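Local atomic coordinates of spherulin-4 (Aspergillus clavatus, PDB entry 5C5G), a protein that probably hydrolyses glycosidic bonds in a galactosamine-containing polysaccharide, as a glycoside hydrolase of the spherulin-4 family with a (beta/alpha) barrel fold. Residues A[198-203]-A[219-224]; A[176-181]-A[185-190]. One frame throughout, in Å; residues are numbered along the deposited sequence.

Contact 1 of 2, residues A[198-203]-A[219-224]; sequences LCAVIH and KQVRQV
Ala-200 and Ile-202 of the barrel strand 198-203 meet Val-221 of helix 212-224, the helix that follows this strand in a beta-alpha-beta unit of the closed eight-stranded parallel barrel. The short axes run nearly antiparallel, at 152°, with a closest approach of 9.0 Å, as expected where the chain returns along the outside of the barrel before entering strand 227-230.

The packing is mainly aliphatic, with no hydrogen bond across it. Val-221 serves two strand residues with its two branches. CG1, anti to the backbone N (chi1 -177°), rests on Ala-200 CB at 3.8 Å, while CG2 meets Ile-202 CD1, also at 3.8 Å, the two side chains reaching toward each other tip to tip. The small methyl of Ala-200 suits the middle of the strand, where the branched valine comes down on it; the longer Ile-202 spans the wider gap beyond.

Alternation along the strand sorts the side chains: Leu-198, Ala-200 and Ile-202 point to the helix, whereas Cys-199 and Val-201 turn from it, Val-201 touching Glu-172, which binds N-acetyl-D-galactosamine. Main-chain hydrogen bonds to strands 167-172 and 227-230 hold the strand on both sides.

At the start of the strand segment, the apolar side chain of Leu-198 lies against the main chain at the last residue of 219-224. Its CD1 methyl stands 3.7 Å from the carbonyl oxygen Val-224 O.

Contact 2 of 2, residues A[176-181]-A[185-190]; sequences ATFQER and ELFDTI
Leu-186 lays its two methyls against the side chain of Arg-181, and CD1 sits 3.6 Å above the guanidinium plane, over its centre. The flat group thus offers a face to the leucine. The arginine passes slantwise over the leucine, so that Leu-186 CD2 is 3.9 Å from Arg-181 CD and 3.6 Å from Arg-181 NH2. A bend at chi3 (89°) in the arginine turns its end over the leucine. Arginine suits this exposed position because its guanidinium N-H bonds lie in the plane of the group, and the face can rest on a methyl without turning an N-H into it. Leucine suits the buried side, and its side chain also touches Phe-171 of strand 167-172 and Ile-156.

Deeper in, two aromatic rings approach each other. Phe-187 CE1 comes to the edge of the Phe-178 ring, near its plane, 4.4 Å from Phe-178 CE1. Large flat side chains fill this layer well, since each can also reach the barrel: Phe-178 packs edge-to-face with Phe-171, and Phe-187 touches Val-170.

Polar bonds shape the second segment from within. Thr-189 OG1 donates to Leu-186 O at 2.7 Å, in the carbonyl plane, and Thr-189 N gives the same oxygen a second bond of 3.2 Å. Threonine thereby ties its hydroxyl to the turn that carries Leu-186.

The chain leaves helix 175-180 at Arg-181 and, after a short connection, resumes helical backbone angles at 185-189 without the regular bonds, heading on at an angle to the helix. Both pieces belong to the helical connection between barrel strands 167-172 and 198-203, part of the outer layer of the (beta/alpha) barrel.

Contacts 1 and 2 follow one another along the chain, and their centres lie 10 Å apart in the same outer region of the barrel. The two phenylalanines of contact 2 join them. Phe-178 CZ packs on Val-221 CG2 at 3.8 Å, whereas Phe-187 spreads over three residues of contact 1, with CG 3.7 Å from Val-224 CG2, CD2 3.9 Å from Leu-198 CD1 and CZ 3.9 Å from Ala-200 CB. The sugar site is near both contacts: the side chain of Glu-172, which binds N-acetyl-D-galactosamine, is about 8 Å from that of Ala-200 and about 9 Å from that of Phe-187.

Contact 1 of 2, residues A[198-203]-A[219-224]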
ATOM      1  N   LEU A 198       8.616   6.937  -0.678  1.00  8.74           N
ATOM      2  CA  LEU A 198       9.013   5.535  -0.621  1.00  9.10           C
ATOM      3  C   LEU A 198       8.236   4.728   0.393  1.00  9.39           C
ATOM      4  O   LEU A 198       7.896   5.198   1.491  1.00  9.92           O
ATOM      5  CB  LEU A 198      10.494   5.442  -0.269  1.00  9.75           C
ATOM      6  CG  LEU A 198      11.438   6.266  -1.151  1.00 10.16           C
ATOM      7  CD1 LEU A 198      12.871   6.108  -0.648  1.00 11.84           C
ATOM      8  CD2 LEU A 198      11.322   5.887  -2.608  1.00 10.38           C
ATOM      9  N   CYS A 199       7.978   3.481   0.011  1.00  8.98           N
ATOM     10  CA  CYS A 199       7.330   2.504   0.869  1.00  8.20           C
ATOM     11  C   CYS A 199       8.192   1.262   0.955  1.00  8.55           C
ATOM     12  O   CYS A 199       8.854   0.871  -0.013  1.00  9.15           O
ATOM     13  CB  CYS A 199       5.953   2.144   0.308  1.00  8.71           C
ATOM     14  SG  CYS A 199       5.067   0.856   1.155  1.00 12.83           S
ATOM     15  N   ALA A 200       8.161   0.627   2.118  1.00  8.84           N
ATOM     16  CA  ALA A 200       8.885  -0.607   2.378  1.00  8.99           C
ATOM     17  C   ALA A 200       7.930  -1.661   2.901  1.00  8.97           C
ATOM     18  O   ALA A 200       7.182  -1.408   3.848  1.00  9.34           O
ATOM     19  CB  ALA A 200       9.983  -0.389   3.385  1.00 10.56           C
ATOM     20  N   VAL A 201       8.013  -2.847   2.309  1.00  8.67           N
ATOM     21  CA  VAL A 201       7.237  -4.003   2.708  1.00  9.01           C
ATOM     22  C   VAL A 201       8.214  -5.121   3.072  1.00  8.95           C
ATOM     23  O   VAL A 201       8.952  -5.617   2.208  1.00  9.94           O
ATOM     24  CB  VAL A 201       6.322  -4.457   1.569  1.00 10.18           C
ATOM     25  CG1 VAL A 201       5.652  -5.786   1.899  1.00 11.29           C
ATOM     26  CG2 VAL A 201       5.255  -3.412   1.293  1.00 10.98           C
ATOM     27  N   ILE A 202       8.207  -5.511   4.337  1.00  8.58           N
ATOM     28  CA  ILE A 202       9.117  -6.529   4.840  1.00  9.48           C
ATOM     29  C   ILE A 202       8.285  -7.621   5.478  1.00 10.41           C
ATOM     30  O   ILE A 202       7.652  -7.398   6.501  1.00 11.05           O
ATOM     31  CB  ILE A 202      10.103  -5.970   5.879  1.00  9.96           C
ATOM     32  CG1 ILE A 202      10.846  -4.749   5.329  1.00 11.09           C
ATOM     33  CG2 ILE A 202      11.102  -7.041   6.304  1.00 11.16           C
ATOM     34  CD1 ILE A 202      11.613  -3.979   6.401  1.00 12.96           C
ATOM     35  N   HIS A 203       8.299  -8.803   4.882  1.00  9.67           N
ATOM     36  CA  HIS A 203       7.579  -9.939   5.426  1.00  9.98           C
ATOM     37  C   HIS A 203       8.564 -10.989   5.914  1.00 10.93           C
ATOM     38  O   HIS A 203       9.782 -10.808   5.819  1.00 10.65           O
ATOM     39  CB  HIS A 203       6.587 -10.492   4.405  1.00 10.43           C
ATOM     40  CG  HIS A 203       7.187 -10.860   3.087  1.00 10.87           C
ATOM     41  ND1 HIS A 203       8.034 -11.932   2.917  1.00 11.48           N
ATOM     42  CD2 HIS A 203       7.028 -10.304   1.864  1.00 11.31           C
ATOM     43  CE1 HIS A 203       8.378 -12.013   1.642  1.00 11.99           C
ATOM     44  NE2 HIS A 203       7.779 -11.036   0.983  1.00 11.95           N
ATOM     45  N   LYS A 219      12.235   1.667  13.807  1.00  9.81           N
ATOM     46  CA  LYS A 219      12.933   2.941  13.763  1.00 10.31           C
ATOM     47  C   LYS A 219      13.825   3.046  12.528  1.00 10.50           C
ATOM     48  O   LYS A 219      13.855   4.074  11.856  1.00 10.46           O
ATOM     49  CB  LYS A 219      13.772   3.099  15.021  1.00 12.75           C
ATOM     50  CG  LYS A 219      14.500   4.410  15.093  1.00 14.11           C
ATOM     51  CD  LYS A 219      15.109   4.629  16.461  1.00 16.24           C
ATOM     52  CE  LYS A 219      15.857   5.933  16.530  1.00 23.20           C
ATOM     53  NZ  LYS A 219      16.353   6.185  17.912  1.00 32.10           N
ATOM     54  N   GLN A 220      14.562   1.981  12.229  1.00  9.82           N
ATOM     55  CA  GLN A 220      15.473   2.006  11.089  1.00 10.18           C
ATOM     56  C   GLN A 220      14.705   2.263   9.794  1.00  9.47           C
ATOM     57  O   GLN A 220      15.145   3.027   8.939  1.00 10.45           O
ATOM     58  CB  GLN A 220      16.250   0.694  10.960  1.00 11.46           C
ATOM     59  CG  GLN A 220      17.270   0.476  12.037  1.00 14.69           C
ATOM     60  CD  GLN A 220      17.667  -0.976  12.141  1.00 24.09           C
ATOM     61  OE1 GLN A 220      17.805  -1.676  11.132  1.00 19.82           O
ATOM     62  NE2 GLN A 220      17.842  -1.444  13.367  1.00 21.92           N
ATOM     63  N   VAL A 221      13.558   1.610   9.626  1.00  9.40           N
ATOM     64  CA  VAL A 221      12.796   1.751   8.393  1.00  9.03           C
ATOM     65  C   VAL A 221      12.095   3.111   8.332  1.00  8.42           C
ATOM     66  O   VAL A 221      12.021   3.712   7.268  1.00  9.34           O
ATOM     67  CB  VAL A 221      11.827   0.553   8.191  1.00  9.61           C
ATOM     68  CG1 VAL A 221      11.093   0.661   6.881  1.00  9.82           C
ATOM     69  CG2 VAL A 221      12.605  -0.778   8.228  1.00 10.64           C
ATOM     70  N   ARG A 222      11.604   3.602   9.465  1.00  9.00           N
ATOM     71  CA  ARG A 222      10.972   4.916   9.493  1.00  9.28           C
ATOM     72  C   ARG A 222      11.894   5.999   8.964  1.00  9.22           C
ATOM     73  O   ARG A 222      11.437   6.989   8.404  1.00  9.93           O
ATOM     74  CB  ARG A 222      10.474   5.252  10.913  1.00  9.99           C
ATOM     75  CG  ARG A 222       9.135   4.596  11.233  1.00 10.19           C
ATOM     76  CD  ARG A 222       8.703   4.748  12.659  1.00 10.34           C
ATOM     77  NE  ARG A 222       8.546   6.140  13.034  1.00 10.57           N
ATOM     78  CZ  ARG A 222       7.949   6.536  14.146  1.00 11.59           C
ATOM     79  NH1 ARG A 222       7.408   5.654  14.983  1.00 12.64           N
ATOM     80  NH2 ARG A 222       7.910   7.823  14.433  1.00 11.91           N
ATOM     81  N   GLN A 223      13.195   5.851   9.161  1.00  9.83           N
ATOM     82  CA  GLN A 223      14.098   6.877   8.696  1.00 10.75           C
ATOM     83  C   GLN A 223      14.072   7.036   7.182  1.00 10.32           C
ATOM     84  O   GLN A 223      14.296   8.142   6.678  1.00 12.48           O
ATOM     85  CB  GLN A 223      15.514   6.561   9.134  1.00 13.94           C
ATOM     86  CG  GLN A 223      16.493   7.694   8.894  1.00 24.83           C
ATOM     87  CD  GLN A 223      17.874   7.406   9.461  1.00 44.60           C
ATOM     88  OE1 GLN A 223      18.309   6.255   9.519  1.00 50.50           O
ATOM     89  NE2 GLN A 223      18.565   8.458   9.894  1.00 44.05           N
ATOM     90  N   VAL A 224      13.818   5.943   6.478  1.00  9.89           N
ATOM     91  CA  VAL A 224      14.011   5.900   5.031  1.00 11.20           C
ATOM     92  C   VAL A 224      12.737   5.731   4.217  1.00  9.96           C
ATOM     93  O   VAL A 224      12.780   5.933   3.003  1.00 10.17           O
ATOM     94  CB  VAL A 224      15.037   4.806   4.616  1.00 12.03           C
ATOM     95  CG1 VAL A 224      16.402   5.144   5.153  1.00 13.13           C
ATOM     96  CG2 VAL A 224      14.609   3.440   5.075  1.00 11.46           C
TER

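Contact 2 of 2, residues A[176-181]-A[185-190]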
ATOM      1  N   ALA A 176      15.184 -11.534   5.637  1.00 12.04           N
ATOM      2  CA  ALA A 176      16.516 -12.040   5.287  1.00 12.46           C
ATOM      3  C   ALA A 176      17.113 -11.245   4.128  1.00 13.85           C
ATOM      4  O   ALA A 176      18.282 -10.858   4.161  1.00 15.38           O
ATOM      5  CB  ALA A 176      16.466 -13.514   4.958  1.00 15.75           C
ATOM      6  N   THR A 177      16.308 -10.967   3.114  1.00 12.72           N
ATOM      7  CA  THR A 177      16.778 -10.182   1.988  1.00 14.41           C
ATOM      8  C   THR A 177      17.088  -8.741   2.392  1.00 12.82           C
ATOM      9  O   THR A 177      18.093  -8.170   1.955  1.00 14.49           O
ATOM     10  CB  THR A 177      15.740 -10.217   0.874  1.00 15.53           C
ATOM     11  OG1 THR A 177      15.686 -11.552   0.377  1.00 18.25           O
ATOM     12  CG2 THR A 177      16.098  -9.279  -0.262  1.00 16.84           C
ATOM     13  N   PHE A 178      16.245  -8.165   3.241  1.00 11.98           N
ATOM     14  CA  PHE A 178      16.479  -6.822   3.760  1.00 12.15           C
ATOM     15  C   PHE A 178      17.863  -6.749   4.407  1.00 13.05           C
ATOM     16  O   PHE A 178      18.649  -5.834   4.133  1.00 13.62           O
ATOM     17  CB  PHE A 178      15.352  -6.482   4.747  1.00 12.23           C
ATOM     18  CG  PHE A 178      15.418  -5.106   5.336  1.00 12.96           C
ATOM     19  CD1 PHE A 178      15.095  -3.990   4.589  1.00 14.01           C
ATOM     20  CD2 PHE A 178      15.760  -4.936   6.660  1.00 16.67           C
ATOM     21  CE1 PHE A 178      15.140  -2.723   5.153  1.00 14.16           C
ATOM     22  CE2 PHE A 178      15.817  -3.663   7.225  1.00 17.46           C
ATOM     23  CZ  PHE A 178      15.481  -2.571   6.467  1.00 15.80           C
ATOM     24  N   GLN A 179      18.181  -7.739   5.232  1.00 12.42           N
ATOM     25  CA  GLN A 179      19.474  -7.769   5.909  1.00 13.40           C
ATOM     26  C   GLN A 179      20.631  -8.011   4.955  1.00 15.28           C
ATOM     27  O   GLN A 179      21.704  -7.426   5.110  1.00 16.79           O
ATOM     28  CB  GLN A 179      19.464  -8.823   7.015  1.00 14.27           C
ATOM     29  CG  GLN A 179      18.581  -8.422   8.186  1.00 15.46           C
ATOM     30  CD  GLN A 179      18.990  -7.091   8.792  1.00 18.35           C
ATOM     31  OE1 GLN A 179      20.156  -6.696   8.728  1.00 19.59           O
ATOM     32  NE2 GLN A 179      18.028  -6.386   9.367  1.00 16.57           N
ATOM     33  N   GLU A 180      20.429  -8.860   3.961  1.00 14.84           N
ATOM     34  CA  GLU A 180      21.485  -9.126   2.995  1.00 16.94           C
ATOM     35  C   GLU A 180      21.903  -7.832   2.297  1.00 17.15           C
ATOM     36  O   GLU A 180      23.061  -7.663   1.941  1.00 17.95           O
ATOM     37  CB  GLU A 180      21.012 -10.136   1.958  1.00 17.80           C
ATOM     38  CG  GLU A 180      21.974 -10.331   0.787  1.00 27.13           C
ATOM     39  CD  GLU A 180      21.611 -11.527  -0.071  1.00 36.04           C
ATOM     40  OE1 GLU A 180      20.544 -12.127   0.174  1.00 37.22           O
ATOM     41  OE2 GLU A 180      22.397 -11.863  -0.988  1.00 34.94           O
ATOM     42  N   ARG A 181      20.950  -6.930   2.097  1.00 16.21           N
ATOM     43  CA  ARG A 181      21.211  -5.676   1.412  1.00 16.25           C
ATOM     44  C   ARG A 181      21.495  -4.539   2.405  1.00 15.06           C
ATOM     45  O   ARG A 181      21.451  -3.365   2.036  1.00 16.68           O
ATOM     46  CB  ARG A 181      20.023  -5.351   0.500  1.00 17.99           C
ATOM     47  CG  ARG A 181      19.773  -6.465  -0.531  1.00 23.90           C
ATOM     48  CD  ARG A 181      18.873  -6.025  -1.666  1.00 35.61           C
ATOM     49  NE  ARG A 181      19.630  -5.441  -2.770  1.00 42.60           N
ATOM     50  CZ  ARG A 181      19.082  -4.795  -3.795  1.00 48.37           C
ATOM     51  NH1 ARG A 181      19.852  -4.301  -4.758  1.00 46.01           N
ATOM     52  NH2 ARG A 181      17.766  -4.633  -3.855  1.00 49.35           N
ATOM     53  N   GLU A 185      20.375   0.974   4.572  1.00 16.02           N
ATOM     54  CA  GLU A 185      21.430   1.410   3.667  1.00 17.21           C
ATOM     55  C   GLU A 185      21.067   1.261   2.194  1.00 15.64           C
ATOM     56  O   GLU A 185      21.523   2.035   1.356  1.00 18.12           O
ATOM     57  CB  GLU A 185      22.740   0.649   3.915  1.00 22.91           C
ATOM     58  CG  GLU A 185      23.492   1.079   5.158  1.00 29.28           C
ATOM     59  CD  GLU A 185      24.827   0.366   5.306  1.00 35.30           C
ATOM     60  OE1 GLU A 185      25.330  -0.190   4.304  1.00 35.13           O
ATOM     61  OE2 GLU A 185      25.368   0.356   6.430  1.00 45.13           O
ATOM     62  N   LEU A 186      20.247   0.268   1.867  1.00 14.99           N
ATOM     63  CA  LEU A 186      19.846   0.073   0.479  1.00 15.57           C
ATOM     64  C   LEU A 186      19.118   1.314  -0.045  1.00 14.12           C
ATOM     65  O   LEU A 186      19.245   1.692  -1.210  1.00 14.74           O
ATOM     66  CB  LEU A 186      18.966  -1.169   0.350  1.00 15.19           C
ATOM     67  CG  LEU A 186      18.317  -1.410  -1.008  1.00 26.40           C
ATOM     68  CD1 LEU A 186      19.366  -1.668  -2.081  1.00 25.74           C
ATOM     69  CD2 LEU A 186      17.338  -2.573  -0.903  1.00 28.44           C
ATOM     70  N   PHE A 187      18.364   1.964   0.825  1.00 12.97           N
ATOM     71  CA  PHE A 187      17.600   3.139   0.414  1.00 13.02           C
ATOM     72  C   PHE A 187      18.518   4.315   0.075  1.00 13.64           C
ATOM     73  O   PHE A 187      18.152   5.171  -0.741  1.00 15.71           O
ATOM     74  CB  PHE A 187      16.596   3.527   1.502  1.00 13.55           C
ATOM     75  CG  PHE A 187      15.445   2.587   1.617  1.00 13.41           C
ATOM     76  CD1 PHE A 187      15.618   1.304   2.094  1.00 16.23           C
ATOM     77  CD2 PHE A 187      14.173   2.990   1.237  1.00 15.75           C
ATOM     78  CE1 PHE A 187      14.541   0.431   2.185  1.00 18.97           C
ATOM     79  CE2 PHE A 187      13.105   2.125   1.321  1.00 17.77           C
ATOM     80  CZ  PHE A 187      13.287   0.847   1.792  1.00 17.61           C
ATOM     81  N   ASP A 188      19.700   4.346   0.666  1.00 13.76           N
ATOM     82  CA  ASP A 188      20.658   5.415   0.410  1.00 15.77           C
ATOM     83  C   ASP A 188      21.214   5.372  -1.013  1.00 15.36           C
ATOM     84  O   ASP A 188      21.790   6.354  -1.481  1.00 17.76           O
ATOM     85  CB  ASP A 188      21.815   5.359   1.410  1.00 19.97           C
ATOM     86  CG  ASP A 188      21.367   5.542   2.859  1.00 26.39           C
ATOM     87  OD1 ASP A 188      20.329   6.196   3.102  1.00 28.95           O
ATOM     88  OD2 ASP A 188      22.075   5.026   3.754  1.00 29.67           O
ATOM     89  N   THR A 189      21.053   4.244  -1.702  1.00 14.20           N
ATOM     90  CA  THR A 189      21.545   4.115  -3.071  1.00 13.38           C
ATOM     91  C   THR A 189      20.638   4.769  -4.102  1.00 11.68           C
ATOM     92  O   THR A 189      21.037   4.915  -5.253  1.00 12.40           O
ATOM     93  CB  THR A 189      21.733   2.636  -3.482  1.00 14.37           C
ATOM     94  OG1 THR A 189      20.456   1.993  -3.638  1.00 14.75           O
ATOM     95  CG2 THR A 189      22.577   1.906  -2.460  1.00 17.50           C
ATOM     96  N   ILE A 190      19.434   5.154  -3.694  1.00 10.84           N
ATOM     97  CA  ILE A 190      18.442   5.645  -4.630  1.00 11.95           C
ATOM     98  C   ILE A 190      18.620   7.144  -4.834  1.00 12.32           C
ATOM     99  O   ILE A 190      18.405   7.916  -3.907  1.00 12.89           O
ATOM    100  CB  ILE A 190      17.023   5.414  -4.115  1.00 11.15           C
ATOM    101  CG1 ILE A 190      16.837   3.957  -3.683  1.00 12.97           C
ATOM    102  CG2 ILE A 190      16.023   5.824  -5.183  1.00 14.12           C
ATOM    103  CD1 ILE A 190      15.479   3.670  -3.035  1.00 13.42           C
TER